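Local coordinates for protein halogenase PltM (Pseudomonas fluorescens, PDB 6BZN) that halogenates phenolic substrates as a flavin-dependent enzyme, able to chlorinate, brominate or iodinate them, at residues L249-E254 and L258-F263. Sequence-based numbering, arbitrary orientation.
Sequences LHHIFE and LWVIPF
The imidazole of His-251 meets Leu-258 and Val-260 with its rim: Leu-258 CD2 lies in the ring plane, 3.9 Å from His-251 CD2, and Val-260 CG2 comes to 4.0 Å from the same carbon, also at the edge. One face of this ring carries Leu-249 CD1, 4.0 Å above the plane and offset toward the rim. Chi1 of -73° sets CG opposite the carbonyl carbon, and the ring's turn about CB-CG (chi2 -64°) brings CD2 toward Leu-258 and Val-260. ND1 is hydrogen-bonded to His-115 NE2 and NE2 to His-308 NE2, satisfying both nitrogens of this buried ring. Phe-253 brings CE2 near Leu-258 N obliquely, and its ring stacks with that of Tyr-302. Strands 248-253 and 256-262 form an antiparallel beta hairpin within the mixed seven-stranded sheet, flanked by 109-114 and 273-281. Leu-249 and Val-260 form a hydrogen-bonded pair, their side chains side by side on the same face as His-251 and Leu-258, tied by Leu-249 N to Val-260 O (3.2 Å) and Val-260 N to Leu-249 O (2.9 Å); Leu-249 CD2 packs against Val-260 CB at 4.0 Å. His-251 and Leu-258 repeat the pattern, His-251 N to Leu-258 O and Leu-258 N to His-251 O both at 2.8 Å. Between them sits the non-hydrogen-bonded pair His-250 and Trp-259, side chains on the other face. There Trp-259, hydrogen-bonded through NE1 to Ser-275 OG, lies close to Val-62, which binds FAD in another structure of this protein (none is bound here), while His-250 stacks on Phe-112, its ND1 hydrogen-bonded to Ser-111 O.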
ATOM      1  N   LEU A 249       5.265 -13.184   0.504  1.00 12.15           N
ATOM      2  CA  LEU A 249       4.714 -14.413  -0.030  1.00 12.37           C
ATOM      3  C   LEU A 249       3.197 -14.362   0.051  1.00 12.36           C
ATOM      4  O   LEU A 249       2.637 -14.088   1.126  1.00 12.35           O
ATOM      5  CB  LEU A 249       5.284 -15.595   0.747  1.00 12.66           C
ATOM      6  CG  LEU A 249       4.653 -16.973   0.628  1.00 12.90           C
ATOM      7  CD1 LEU A 249       4.595 -17.434  -0.817  1.00 13.35           C
ATOM      8  CD2 LEU A 249       5.458 -17.939   1.489  1.00 13.17           C
ATOM      9  N   HIS A 250       2.559 -14.627  -1.089  1.00 12.08           N
ATOM     10  CA  HIS A 250       1.114 -14.626  -1.238  1.00 12.63           C
ATOM     11  C   HIS A 250       0.689 -16.047  -1.582  1.00 12.84           C
ATOM     12  O   HIS A 250       1.026 -16.543  -2.664  1.00 12.84           O
ATOM     13  CB  HIS A 250       0.706 -13.721  -2.410  1.00 12.96           C
ATOM     14  CG  HIS A 250       1.189 -12.306  -2.311  1.00 13.52           C
ATOM     15  ND1 HIS A 250       2.511 -11.953  -2.461  1.00 13.98           N
ATOM     16  CD2 HIS A 250       0.509 -11.145  -2.151  1.00 13.76           C
ATOM     17  CE1 HIS A 250       2.632 -10.639  -2.354  1.00 14.15           C
ATOM     18  NE2 HIS A 250       1.431 -10.126  -2.162  1.00 14.40           N
ATOM     19  N   HIS A 251      -0.019 -16.710  -0.673  1.00 12.80           N
ATOM     20  CA  HIS A 251      -0.632 -17.999  -0.966  1.00 12.88           C
ATOM     21  C   HIS A 251      -2.024 -17.700  -1.469  1.00 13.22           C
ATOM     22  O   HIS A 251      -2.830 -17.128  -0.729  1.00 13.01           O
ATOM     23  CB  HIS A 251      -0.718 -18.847   0.286  1.00 12.92           C
ATOM     24  CG  HIS A 251       0.595 -19.380   0.728  1.00 13.31           C
ATOM     25  ND1 HIS A 251       1.325 -20.268  -0.026  1.00 13.26           N
ATOM     26  CD2 HIS A 251       1.312 -19.164   1.852  1.00 13.46           C
ATOM     27  CE1 HIS A 251       2.437 -20.577   0.609  1.00 13.77           C
ATOM     28  NE2 HIS A 251       2.444 -19.925   1.754  1.00 13.62           N
ATOM     29  N   ILE A 252      -2.296 -18.048  -2.725  1.00 12.42           N
ATOM     30  CA  ILE A 252      -3.538 -17.653  -3.381  1.00 12.63           C
ATOM     31  C   ILE A 252      -4.372 -18.893  -3.693  1.00 12.62           C
ATOM     32  O   ILE A 252      -3.836 -19.991  -3.925  1.00 12.75           O
ATOM     33  CB  ILE A 252      -3.280 -16.783  -4.636  1.00 12.80           C
ATOM     34  CG1 ILE A 252      -2.389 -17.516  -5.661  1.00 13.13           C
ATOM     35  CG2 ILE A 252      -2.607 -15.481  -4.226  1.00 13.00           C
ATOM     36  CD1 ILE A 252      -2.317 -16.863  -7.030  1.00 13.06           C
ATOM     37  N   PHE A 253      -5.687 -18.722  -3.665  1.00 12.46           N
ATOM     38  CA  PHE A 253      -6.617 -19.808  -3.919  1.00 12.75           C
ATOM     39  C   PHE A 253      -7.933 -19.170  -4.316  1.00 13.42           C
ATOM     40  O   PHE A 253      -8.085 -17.956  -4.222  1.00 12.54           O
ATOM     41  CB  PHE A 253      -6.746 -20.704  -2.675  1.00 12.75           C
ATOM     42  CG  PHE A 253      -6.795 -19.937  -1.391  1.00 12.57           C
ATOM     43  CD1 PHE A 253      -8.000 -19.450  -0.918  1.00 12.92           C
ATOM     44  CD2 PHE A 253      -5.632 -19.670  -0.671  1.00 12.82           C
ATOM     45  CE1 PHE A 253      -8.056 -18.724   0.262  1.00 13.23           C
ATOM     46  CE2 PHE A 253      -5.674 -18.930   0.491  1.00 12.84           C
ATOM     47  CZ  PHE A 253      -6.887 -18.453   0.952  1.00 13.13           C
ATOM     48  N   GLU A 254      -8.889 -19.975  -4.772  1.00 14.40           N
ATOM     49  CA  GLU A 254     -10.070 -19.423  -5.440  1.00 15.59           C
ATOM     50  C   GLU A 254     -10.812 -18.310  -4.667  1.00 14.37           C
ATOM     51  O   GLU A 254     -11.212 -17.328  -5.266  1.00 13.84           O
ATOM     52  CB  GLU A 254     -11.064 -20.533  -5.805  1.00 18.72           C
ATOM     53  CG  GLU A 254     -12.155 -20.020  -6.741  1.00 21.68           C
ATOM     54  CD  GLU A 254     -13.262 -21.009  -6.986  1.00 26.20           C
ATOM     55  OE1 GLU A 254     -14.388 -20.530  -7.263  1.00 30.33           O
ATOM     56  OE2 GLU A 254     -13.010 -22.241  -6.911  1.00 28.75           O
ATOM     57  N   LEU A 258      -3.595 -15.549   1.513  1.00 11.32           N
ATOM     58  CA  LEU A 258      -2.914 -15.396   2.790  1.00 11.35           C
ATOM     59  C   LEU A 258      -1.487 -14.894   2.554  1.00 11.44           C
ATOM     60  O   LEU A 258      -0.776 -15.376   1.647  1.00 11.39           O
ATOM     61  CB  LEU A 258      -2.938 -16.722   3.572  1.00 11.41           C
ATOM     62  CG  LEU A 258      -2.137 -16.838   4.882  1.00 11.76           C
ATOM     63  CD1 LEU A 258      -2.752 -17.852   5.845  1.00 11.80           C
ATOM     64  CD2 LEU A 258      -0.676 -17.218   4.622  1.00 11.81           C
ATOM     65  N   TRP A 259      -1.060 -13.943   3.377  1.00 10.90           N
ATOM     66  CA  TRP A 259       0.303 -13.425   3.310  1.00 10.94           C
ATOM     67  C   TRP A 259       1.189 -14.003   4.398  1.00 11.35           C
ATOM     68  O   TRP A 259       0.724 -14.239   5.511  1.00 10.77           O
ATOM     69  CB  TRP A 259       0.316 -11.894   3.354  1.00 10.97           C
ATOM     70  CG  TRP A 259       0.172 -11.147   4.702  1.00 10.99           C
ATOM     71  CD1 TRP A 259       1.041 -11.155   5.762  1.00 11.10           C
ATOM     72  CD2 TRP A 259      -0.854 -10.209   5.045  1.00 11.26           C
ATOM     73  NE1 TRP A 259       0.608 -10.287   6.748  1.00 11.41           N
ATOM     74  CE2 TRP A 259      -0.555  -9.699   6.335  1.00 11.39           C
ATOM     75  CE3 TRP A 259      -2.007  -9.746   4.387  1.00 11.79           C
ATOM     76  CZ2 TRP A 259      -1.365  -8.752   6.982  1.00 11.65           C
ATOM     77  CZ3 TRP A 259      -2.824  -8.808   5.045  1.00 11.72           C
ATOM     78  CH2 TRP A 259      -2.499  -8.330   6.323  1.00 11.78           C
ATOM     79  N   VAL A 260       2.462 -14.205   4.044  1.00 11.58           N
ATOM     80  CA  VAL A 260       3.528 -14.529   4.969  1.00 12.01           C
ATOM     81  C   VAL A 260       4.608 -13.463   4.748  1.00 12.26           C
ATOM     82  O   VAL A 260       5.259 -13.414   3.690  1.00 12.59           O
ATOM     83  CB  VAL A 260       4.074 -15.954   4.736  1.00 12.04           C
ATOM     84  CG1 VAL A 260       5.138 -16.303   5.765  1.00 12.27           C
ATOM     85  CG2 VAL A 260       2.941 -16.973   4.789  1.00 12.11           C
ATOM     86  N   ILE A 261       4.768 -12.593   5.745  1.00 12.20           N
ATOM     87  CA  ILE A 261       5.615 -11.417   5.666  1.00 12.42           C
ATOM     88  C   ILE A 261       6.542 -11.457   6.878  1.00 12.25           C
ATOM     89  O   ILE A 261       6.202 -10.918   7.938  1.00 12.47           O
ATOM     90  CB  ILE A 261       4.756 -10.136   5.616  1.00 12.79           C
ATOM     91  CG1 ILE A 261       4.026 -10.077   4.281  1.00 13.03           C
ATOM     92  CG2 ILE A 261       5.582  -8.874   5.776  1.00 12.95           C
ATOM     93  CD1 ILE A 261       3.087  -8.912   4.141  1.00 13.50           C
ATOM     94  N   PRO A 262       7.709 -12.111   6.738  1.00 12.03           N
ATOM     95  CA  PRO A 262       8.608 -12.221   7.896  1.00 12.07           C
ATOM     96  C   PRO A 262       9.309 -10.932   8.257  1.00 12.08           C
ATOM     97  O   PRO A 262       9.706 -10.169   7.359  1.00 11.27           O
ATOM     98  CB  PRO A 262       9.652 -13.249   7.437  1.00 12.19           C
ATOM     99  CG  PRO A 262       8.984 -13.993   6.346  1.00 12.32           C
ATOM    100  CD  PRO A 262       8.170 -12.968   5.635  1.00 12.25           C
ATOM    101  N   PHE A 263       9.460 -10.686   9.560  1.00 11.99           N
ATOM    102  CA  PHE A 263      10.415  -9.678  10.040  1.00 12.13           C
ATOM    103  C   PHE A 263      11.726 -10.324  10.494  1.00 12.58           C
ATOM    104  O   PHE A 263      12.649  -9.606  10.844  1.00 12.30           O
ATOM    105  CB  PHE A 263       9.833  -8.831  11.176  1.00 11.93           C
ATOM    106  CG  PHE A 263       8.502  -8.202  10.842  1.00 11.96           C
ATOM    107  CD1 PHE A 263       8.420  -7.182   9.906  1.00 11.92           C
ATOM    108  CD2 PHE A 263       7.335  -8.638  11.460  1.00 11.92           C
ATOM    109  CE1 PHE A 263       7.205  -6.601   9.603  1.00 11.67           C
ATOM    110  CE2 PHE A 263       6.114  -8.071  11.157  1.00 11.95           C
ATOM    111  CZ  PHE A 263       6.050  -7.043  10.233  1.00 11.90           C
TER